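Local coordinates for isocitrate dehydrogenase [NAD] subunit 2, mitochondrial (PDB 3BLX), which catalyses the NAD-dependent oxidation and decarboxylation of isocitrate to 2-oxoglutarate in the citric acid cycle and also binds the 5'-untranslated leaders of mitochondrial mRNAs, at residues Ala176-Val187 with Ala234-Pro243; Thr124-Arg135 with Ser251-Ala259. All coordinates share one frame; numbering follows the deposited sequence.

Contact 1. Residues Ala176-Val187 with Ala234-Pro243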
# COMPACT_ATOMS: atom_id res chain seq x y z
N ALA B 176 57.17 -10.31 -14.41
CA ALA B 176 58.04 -10.25 -13.26
C ALA B 176 59.49 -10.52 -13.71
O ALA B 176 60.42 -9.80 -13.34
CB ALA B 176 57.61 -11.23 -12.22
N ARG B 177 59.65 -11.55 -14.52
CA ARG B 177 60.92 -11.83 -15.17
C ARG B 177 61.42 -10.60 -15.94
O ARG B 177 62.54 -10.14 -15.72
CB ARG B 177 60.76 -13.04 -16.08
CG ARG B 177 61.84 -13.22 -17.11
CD ARG B 177 61.46 -14.35 -18.07
NE ARG B 177 61.50 -15.64 -17.39
CZ ARG B 177 61.03 -16.77 -17.91
NH1 ARG B 177 60.47 -16.73 -19.11
NH2 ARG B 177 61.12 -17.92 -17.23
N ALA B 178 60.58 -10.05 -16.80
CA ALA B 178 60.93 -8.87 -17.60
C ALA B 178 61.27 -7.55 -16.87
O ALA B 178 61.83 -6.64 -17.47
CB ALA B 178 59.85 -8.62 -18.66
N ILE B 179 60.96 -7.42 -15.60
CA ILE B 179 61.35 -6.22 -14.87
C ILE B 179 62.23 -6.60 -13.69
O ILE B 179 62.47 -5.78 -12.80
CB ILE B 179 60.14 -5.43 -14.32
CG1 ILE B 179 59.25 -6.31 -13.44
CG2 ILE B 179 59.31 -4.84 -15.43
CD1 ILE B 179 58.20 -5.52 -12.68
N GLY B 180 62.69 -7.86 -13.66
CA GLY B 180 63.58 -8.34 -12.62
C GLY B 180 63.03 -8.41 -11.19
O GLY B 180 63.56 -7.81 -10.27
N ARG B 181 61.95 -9.14 -11.01
CA ARG B 181 61.44 -9.35 -9.67
C ARG B 181 61.32 -10.85 -9.40
O ARG B 181 60.81 -11.62 -10.24
CB ARG B 181 60.11 -8.63 -9.47
CG ARG B 181 60.22 -7.19 -8.98
CD ARG B 181 59.04 -6.36 -9.47
NE ARG B 181 58.46 -5.50 -8.44
CZ ARG B 181 58.42 -4.18 -8.51
NH1 ARG B 181 58.95 -3.56 -9.55
NH2 ARG B 181 57.86 -3.47 -7.53
N PRO B 182 61.79 -11.26 -8.22
CA PRO B 182 61.84 -12.66 -7.80
C PRO B 182 60.44 -13.27 -7.59
O PRO B 182 60.21 -14.36 -8.14
CB PRO B 182 62.61 -12.61 -6.46
CG PRO B 182 63.01 -11.20 -6.25
CD PRO B 182 62.22 -10.32 -7.17
N ARG B 183 59.55 -12.60 -6.85
CA ARG B 183 58.27 -13.19 -6.42
C ARG B 183 57.07 -12.74 -7.22
O ARG B 183 56.93 -11.55 -7.50
CB ARG B 183 57.96 -12.85 -4.96
CG ARG B 183 59.13 -12.83 -4.05
CD ARG B 183 58.92 -11.72 -3.05
NE ARG B 183 57.91 -12.02 -2.04
CZ ARG B 183 57.39 -11.12 -1.21
NH1 ARG B 183 57.77 -9.86 -1.29
NH2 ARG B 183 56.49 -11.48 -0.30
N VAL B 184 56.20 -13.67 -7.58
CA VAL B 184 54.84 -13.29 -7.95
C VAL B 184 53.90 -13.80 -6.89
O VAL B 184 53.94 -14.97 -6.50
CB VAL B 184 54.42 -13.73 -9.36
CG1 VAL B 184 55.63 -14.04 -10.23
CG2 VAL B 184 53.48 -14.89 -9.29
N ILE B 185 53.12 -12.88 -6.35
CA ILE B 185 52.15 -13.18 -5.32
C ILE B 185 50.73 -13.23 -5.89
O ILE B 185 50.23 -12.24 -6.42
CB ILE B 185 52.20 -12.10 -4.24
CG1 ILE B 185 53.62 -12.05 -3.65
CG2 ILE B 185 51.14 -12.35 -3.21
CD1 ILE B 185 53.80 -10.95 -2.65
N VAL B 186 50.09 -14.40 -5.81
CA VAL B 186 48.69 -14.50 -6.14
C VAL B 186 47.89 -14.10 -4.91
O VAL B 186 48.08 -14.67 -3.84
CB VAL B 186 48.27 -15.91 -6.56
CG1 VAL B 186 46.79 -15.99 -6.56
CG2 VAL B 186 48.79 -16.24 -7.93
N VAL B 187 47.02 -13.09 -5.06
CA VAL B 187 46.11 -12.63 -4.01
C VAL B 187 44.70 -13.20 -4.23
O VAL B 187 44.17 -13.16 -5.34
CB VAL B 187 46.05 -11.09 -3.95
CG1 VAL B 187 44.97 -10.62 -3.02
CG2 VAL B 187 47.36 -10.55 -3.48
N ALA B 234 57.80 -3.72 1.52
CA ALA B 234 57.90 -5.17 1.60
C ALA B 234 57.43 -5.88 0.33
O ALA B 234 57.57 -7.10 0.20
CB ALA B 234 57.11 -5.67 2.78
N TYR B 235 56.89 -5.12 -0.62
CA TYR B 235 56.32 -5.71 -1.82
C TYR B 235 57.00 -5.22 -3.08
O TYR B 235 56.58 -5.56 -4.19
CB TYR B 235 54.80 -5.45 -1.90
CG TYR B 235 53.97 -6.34 -1.00
CD1 TYR B 235 53.69 -5.97 0.30
CD2 TYR B 235 53.48 -7.56 -1.46
CE1 TYR B 235 52.95 -6.79 1.12
CE2 TYR B 235 52.72 -8.37 -0.65
CZ TYR B 235 52.45 -7.98 0.63
OH TYR B 235 51.70 -8.79 1.44
N THR B 236 58.05 -4.43 -2.93
CA THR B 236 58.74 -3.88 -4.09
C THR B 236 59.65 -4.88 -4.81
O THR B 236 60.26 -4.56 -5.81
CB THR B 236 59.53 -2.62 -3.75
OG1 THR B 236 60.73 -3.00 -3.12
CG2 THR B 236 58.73 -1.72 -2.80
N ASP B 237 59.71 -6.10 -4.30
CA ASP B 237 60.39 -7.19 -4.99
C ASP B 237 59.38 -8.18 -5.55
O ASP B 237 59.72 -9.33 -5.86
CB ASP B 237 61.31 -7.93 -4.01
CG ASP B 237 60.55 -8.49 -2.80
OD1 ASP B 237 59.75 -7.74 -2.19
OD2 ASP B 237 60.76 -9.67 -2.45
N ALA B 238 58.14 -7.76 -5.67
CA ALA B 238 57.10 -8.68 -6.09
C ALA B 238 56.15 -8.09 -7.10
O ALA B 238 55.98 -6.87 -7.20
CB ALA B 238 56.32 -9.18 -4.92
N VAL B 239 55.54 -8.98 -7.84
CA VAL B 239 54.44 -8.66 -8.73
C VAL B 239 53.18 -9.40 -8.27
O VAL B 239 53.15 -10.63 -8.23
CB VAL B 239 54.82 -9.06 -10.13
CG1 VAL B 239 53.60 -9.35 -10.97
CG2 VAL B 239 55.62 -7.97 -10.74
N SER B 240 52.14 -8.66 -7.91
CA SER B 240 50.87 -9.27 -7.52
C SER B 240 49.92 -9.55 -8.70
O SER B 240 49.75 -8.69 -9.57
CB SER B 240 50.19 -8.39 -6.50
OG SER B 240 51.05 -8.09 -5.43
N VAL B 241 49.32 -10.74 -8.76
CA VAL B 241 48.13 -10.94 -9.59
C VAL B 241 46.87 -11.23 -8.78
O VAL B 241 46.91 -11.86 -7.75
CB VAL B 241 48.27 -12.10 -10.54
CG1 VAL B 241 48.51 -11.61 -11.92
CG2 VAL B 241 49.31 -13.05 -10.04
N CYS B 242 45.72 -10.81 -9.29
CA CYS B 242 44.47 -11.18 -8.63
C CYS B 242 43.36 -11.35 -9.64
O CYS B 242 43.47 -10.86 -10.78
CB CYS B 242 44.07 -10.13 -7.61
SG CYS B 242 43.79 -8.51 -8.33
N PRO B 243 42.29 -12.05 -9.24
CA PRO B 243 41.11 -12.20 -10.09
C PRO B 243 40.42 -10.85 -10.26
O PRO B 243 40.65 -9.95 -9.45
CB PRO B 243 40.22 -13.17 -9.32
CG PRO B 243 41.09 -13.79 -8.26
CD PRO B 243 42.15 -12.78 -7.96
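Arg-183 reaches from the first residue of strand 183-187 back over the turn that leads into strand 238-242. Its CB lies 4.0 Å from Ala-238 CB, and CG runs past the carbonyl of Asp-237. Bends at chi2 and chi3 (143° and 74°) then bring the guanidinium over the turn. At the tip, NH1 bonds to Ala-234 O at 3.1 Å, an acceptor lying in the guanidinium plane, and forms a salt bridge with Asp-237 OD1 at 3.0 Å, whose hydrogen bond is bent and weak. Ile-185 CD1 sits over one face, 3.6 Å above the plane and displaced from its centre, and also touches Tyr-235 CE2. NH2 pairs with Glu-217 on the next strand.

Behind this group the two strands run parallel in the central sheet: Val-239 N bonds to Arg-183 O (2.9 Å), and Val-187 N to Val-241 O (3.0 Å). On the other face of the sheet, Val-239 CG2 meets Ile-179 CD1 at 4.1 Å, within the Schellman motif that ends helix 162-178, with Gly-180 as its C-prime residue. Held through NH1 and NH2, the cation ties Ala-234 and the type I turn Tyr-235 to Ala-238 to strands 183-188 and 215-220, its charge probably offset by Asp-237 and Glu-217.

Contact 2. Residues Thr124-Arg135 with Ser251-Ala259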
# COMPACT_ATOMS: atom_id res chain seq x y z
N THR B 124 55.23 12.64 0.14
CA THR B 124 53.87 12.14 0.30
C THR B 124 53.79 11.41 1.63
O THR B 124 54.80 11.19 2.30
CB THR B 124 53.47 11.19 -0.84
OG1 THR B 124 54.47 10.18 -1.00
CG2 THR B 124 53.34 11.97 -2.14
N THR B 125 52.59 11.02 2.02
CA THR B 125 52.40 10.44 3.34
C THR B 125 53.02 9.04 3.50
O THR B 125 53.51 8.69 4.56
CB THR B 125 50.92 10.57 3.85
OG1 THR B 125 50.63 9.53 4.78
CG2 THR B 125 49.92 10.54 2.71
N TYR B 126 53.05 8.25 2.44
CA TYR B 126 53.75 6.97 2.48
C TYR B 126 55.05 7.07 1.69
O TYR B 126 55.13 7.83 0.74
CB TYR B 126 52.87 5.82 1.92
CG TYR B 126 51.66 5.51 2.79
CD1 TYR B 126 51.69 4.47 3.70
CD2 TYR B 126 50.51 6.27 2.71
CE1 TYR B 126 50.59 4.19 4.52
CE2 TYR B 126 49.41 6.01 3.53
CZ TYR B 126 49.46 4.97 4.43
OH TYR B 126 48.37 4.73 5.24
N GLU B 127 56.06 6.31 2.08
CA GLU B 127 57.36 6.39 1.42
C GLU B 127 57.90 5.05 0.95
O GLU B 127 57.60 4.01 1.53
CB GLU B 127 58.39 7.05 2.33
CG GLU B 127 57.91 8.37 2.91
CD GLU B 127 59.03 9.20 3.49
OE1 GLU B 127 60.14 8.66 3.65
OE2 GLU B 127 58.78 10.39 3.79
N ASN B 128 58.70 5.11 -0.10
CA ASN B 128 59.39 3.93 -0.62
C ASN B 128 58.45 2.86 -1.11
O ASN B 128 58.76 1.67 -1.03
CB ASN B 128 60.34 3.35 0.41
CG ASN B 128 61.54 4.23 0.64
OD1 ASN B 128 61.82 4.61 1.78
ND2 ASN B 128 62.25 4.60 -0.45
N VAL B 129 57.32 3.28 -1.63
CA VAL B 129 56.40 2.33 -2.22
C VAL B 129 56.71 2.12 -3.71
O VAL B 129 56.87 3.07 -4.46
CB VAL B 129 54.90 2.70 -1.92
CG1 VAL B 129 54.79 4.04 -1.28
CG2 VAL B 129 54.05 2.61 -3.17
N ASP B 130 56.82 0.87 -4.12
CA ASP B 130 57.01 0.56 -5.53
C ASP B 130 56.23 -0.73 -5.84
O ASP B 130 56.79 -1.82 -5.86
CB ASP B 130 58.50 0.45 -5.88
CG ASP B 130 58.74 0.30 -7.37
OD1 ASP B 130 57.74 0.13 -8.11
OD2 ASP B 130 59.92 0.33 -7.79
N LEU B 131 54.94 -0.57 -6.10
CA LEU B 131 54.04 -1.71 -6.20
C LEU B 131 53.67 -2.00 -7.63
O LEU B 131 53.53 -1.09 -8.43
CB LEU B 131 52.80 -1.42 -5.38
CG LEU B 131 53.11 -1.31 -3.90
CD1 LEU B 131 51.97 -0.71 -3.10
CD2 LEU B 131 53.51 -2.68 -3.37
N VAL B 132 53.52 -3.28 -7.96
CA VAL B 132 53.03 -3.67 -9.28
C VAL B 132 51.88 -4.68 -9.14
O VAL B 132 52.07 -5.75 -8.57
CB VAL B 132 54.16 -4.27 -10.17
CG1 VAL B 132 53.62 -4.67 -11.51
CG2 VAL B 132 55.25 -3.27 -10.35
N LEU B 133 50.70 -4.32 -9.65
CA LEU B 133 49.53 -5.19 -9.62
C LEU B 133 49.01 -5.51 -11.03
O LEU B 133 48.75 -4.62 -11.81
CB LEU B 133 48.42 -4.54 -8.80
CG LEU B 133 47.12 -5.35 -8.68
CD1 LEU B 133 47.38 -6.66 -7.99
CD2 LEU B 133 46.04 -4.59 -7.93
N ILE B 134 48.88 -6.79 -11.35
CA ILE B 134 48.27 -7.19 -12.61
C ILE B 134 46.89 -7.78 -12.29
O ILE B 134 46.75 -8.68 -11.48
CB ILE B 134 49.12 -8.22 -13.37
CG1 ILE B 134 50.32 -7.57 -14.04
CG2 ILE B 134 48.33 -8.83 -14.48
CD1 ILE B 134 51.42 -7.24 -13.13
N ARG B 135 45.84 -7.26 -12.91
CA ARG B 135 44.52 -7.77 -12.65
C ARG B 135 43.84 -8.27 -13.93
O ARG B 135 44.09 -7.74 -15.00
CB ARG B 135 43.69 -6.72 -11.93
CG ARG B 135 42.87 -5.85 -12.83
CD ARG B 135 41.46 -5.64 -12.21
NE ARG B 135 40.69 -4.59 -12.88
CZ ARG B 135 41.01 -3.30 -12.86
NH1 ARG B 135 42.08 -2.86 -12.20
NH2 ARG B 135 40.26 -2.42 -13.51
N SER B 251 44.15 -2.03 -6.76
CA SER B 251 44.92 -1.05 -7.52
C SER B 251 44.67 0.39 -7.05
O SER B 251 45.59 1.22 -7.07
CB SER B 251 44.70 -1.22 -9.01
OG SER B 251 43.36 -0.94 -9.34
N ASP B 252 43.45 0.69 -6.60
CA ASP B 252 43.13 2.03 -6.09
C ASP B 252 43.69 2.29 -4.69
O ASP B 252 43.96 3.41 -4.30
CB ASP B 252 41.61 2.28 -6.12
CG ASP B 252 41.13 2.92 -7.44
OD1 ASP B 252 41.59 2.53 -8.54
OD2 ASP B 252 40.26 3.83 -7.37
N LEU B 253 43.84 1.22 -3.92
CA LEU B 253 44.50 1.29 -2.63
C LEU B 253 46.02 1.49 -2.80
O LEU B 253 46.64 2.22 -2.06
CB LEU B 253 44.20 0.00 -1.87
CG LEU B 253 44.72 -0.21 -0.47
CD1 LEU B 253 43.80 -1.13 0.29
CD2 LEU B 253 46.08 -0.80 -0.55
N ASN B 254 46.60 0.84 -3.79
CA ASN B 254 48.01 1.05 -4.12
C ASN B 254 48.29 2.50 -4.50
O ASN B 254 49.27 3.10 -4.06
CB ASN B 254 48.47 0.06 -5.21
CG ASN B 254 48.50 -1.39 -4.73
OD1 ASN B 254 48.37 -1.66 -3.53
ND2 ASN B 254 48.68 -2.32 -5.67
N SER B 255 47.43 3.08 -5.31
CA SER B 255 47.60 4.45 -5.73
C SER B 255 47.41 5.42 -4.56
O SER B 255 47.96 6.52 -4.56
CB SER B 255 46.65 4.79 -6.90
OG SER B 255 47.05 4.09 -8.07
N GLY B 256 46.63 5.01 -3.57
CA GLY B 256 46.48 5.79 -2.35
C GLY B 256 47.76 5.75 -1.53
O GLY B 256 48.06 6.68 -0.78
N LEU B 257 48.52 4.66 -1.66
CA LEU B 257 49.75 4.54 -0.92
C LEU B 257 50.83 5.39 -1.59
O LEU B 257 51.57 6.10 -0.93
CB LEU B 257 50.19 3.08 -0.84
CG LEU B 257 49.32 2.23 0.09
CD1 LEU B 257 49.69 0.76 0.03
CD2 LEU B 257 49.38 2.78 1.50
N SER B 258 50.90 5.33 -2.90
CA SER B 258 51.96 6.00 -3.62
C SER B 258 51.78 7.51 -3.71
O SER B 258 52.76 8.25 -3.67
CB SER B 258 52.16 5.38 -5.01
OG SER B 258 51.03 5.61 -5.82
N ALA B 259 50.53 7.97 -3.79
CA ALA B 259 50.27 9.36 -4.13
C ALA B 259 49.10 10.01 -3.40
O ALA B 259 49.03 11.23 -3.28
CB ALA B 259 50.09 9.50 -5.66
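Thr-124 OG1 donates to Tyr-126 O at 3.0 Å in the carbonyl plane, and its side chain packs against Ser-258 O across the contact without bonding to it. Thr-124 is poorly ordered, but the bond ties it to Tyr-126 within the loop that passes the end of helix 244-258. Tyr-126 then lays its ring against the last helical turn. Leu-257 CD2 stands over the centre of one ring face, 3.5 Å from the centroid and 7° off the normal, a CH-pi contact. The ring's hydroxyl bonds to Val-224 O of the neighbouring subunit 1 chain, so the loop belongs both to this packing and to the heteromeric interface. Val-129 CG2 comes up to Ser-258 CB at 3.8 Å.

Strand 130-135 lies against helix 251-258 with its direction nearly reversed (167°), as a helix covering one face of the central sheet of the isocitrate and isopropylmalate dehydrogenase fold. Alternate residues Leu-131, Leu-133 and Arg-135 send their CB atoms to the helix. The amide of Asn-254 bridges the two leucines: OD1 is 3.7 Å from Leu-131 CD1, ND2 3.8 Å from Leu-133 CB. Leu-133, with CG anti to the backbone N (chi1 -180°), brings CD2 alongside Ser-251, 3.8 Å from its CB. No hydrogen bond joins the two segments. Toward the active site, Arg-135 NH1 lies 3.7 Å from Ser-251 OG, which is bonded to Gly-247 O. Arg-135, a probable substrate-binding residue, bonds through NH2 to Tyr-142, and Asp-252, a probable magnesium ligand, forms a salt bridge with Arg-114.

How the contacts relate
Contacts 1 and 2 meet along the central sheet, where strands 130-136 and 238-242 are neighbours: Ser-240 N and O lie 3.0 Å from Val-132 O and 2.7 Å from Ile-134 N, probable hydrogen bonds. Contact 1 is strand beside strand, held by backbone bonds and partly buried, with Arg-181, Arg-183 and Asp-237 gathered at the N-terminal ends of the strands. Contact 2 is helix on sheet, buried, and made of side-chain packing. Strand 238-242 of contact 1 runs on into helix 244-258 of contact 2, and contact 1 nests within the chain loop that contact 2 closes. Only contact 2 touches subunit 1, and it also holds Arg-135 and Asp-252, probable substrate and magnesium ligands.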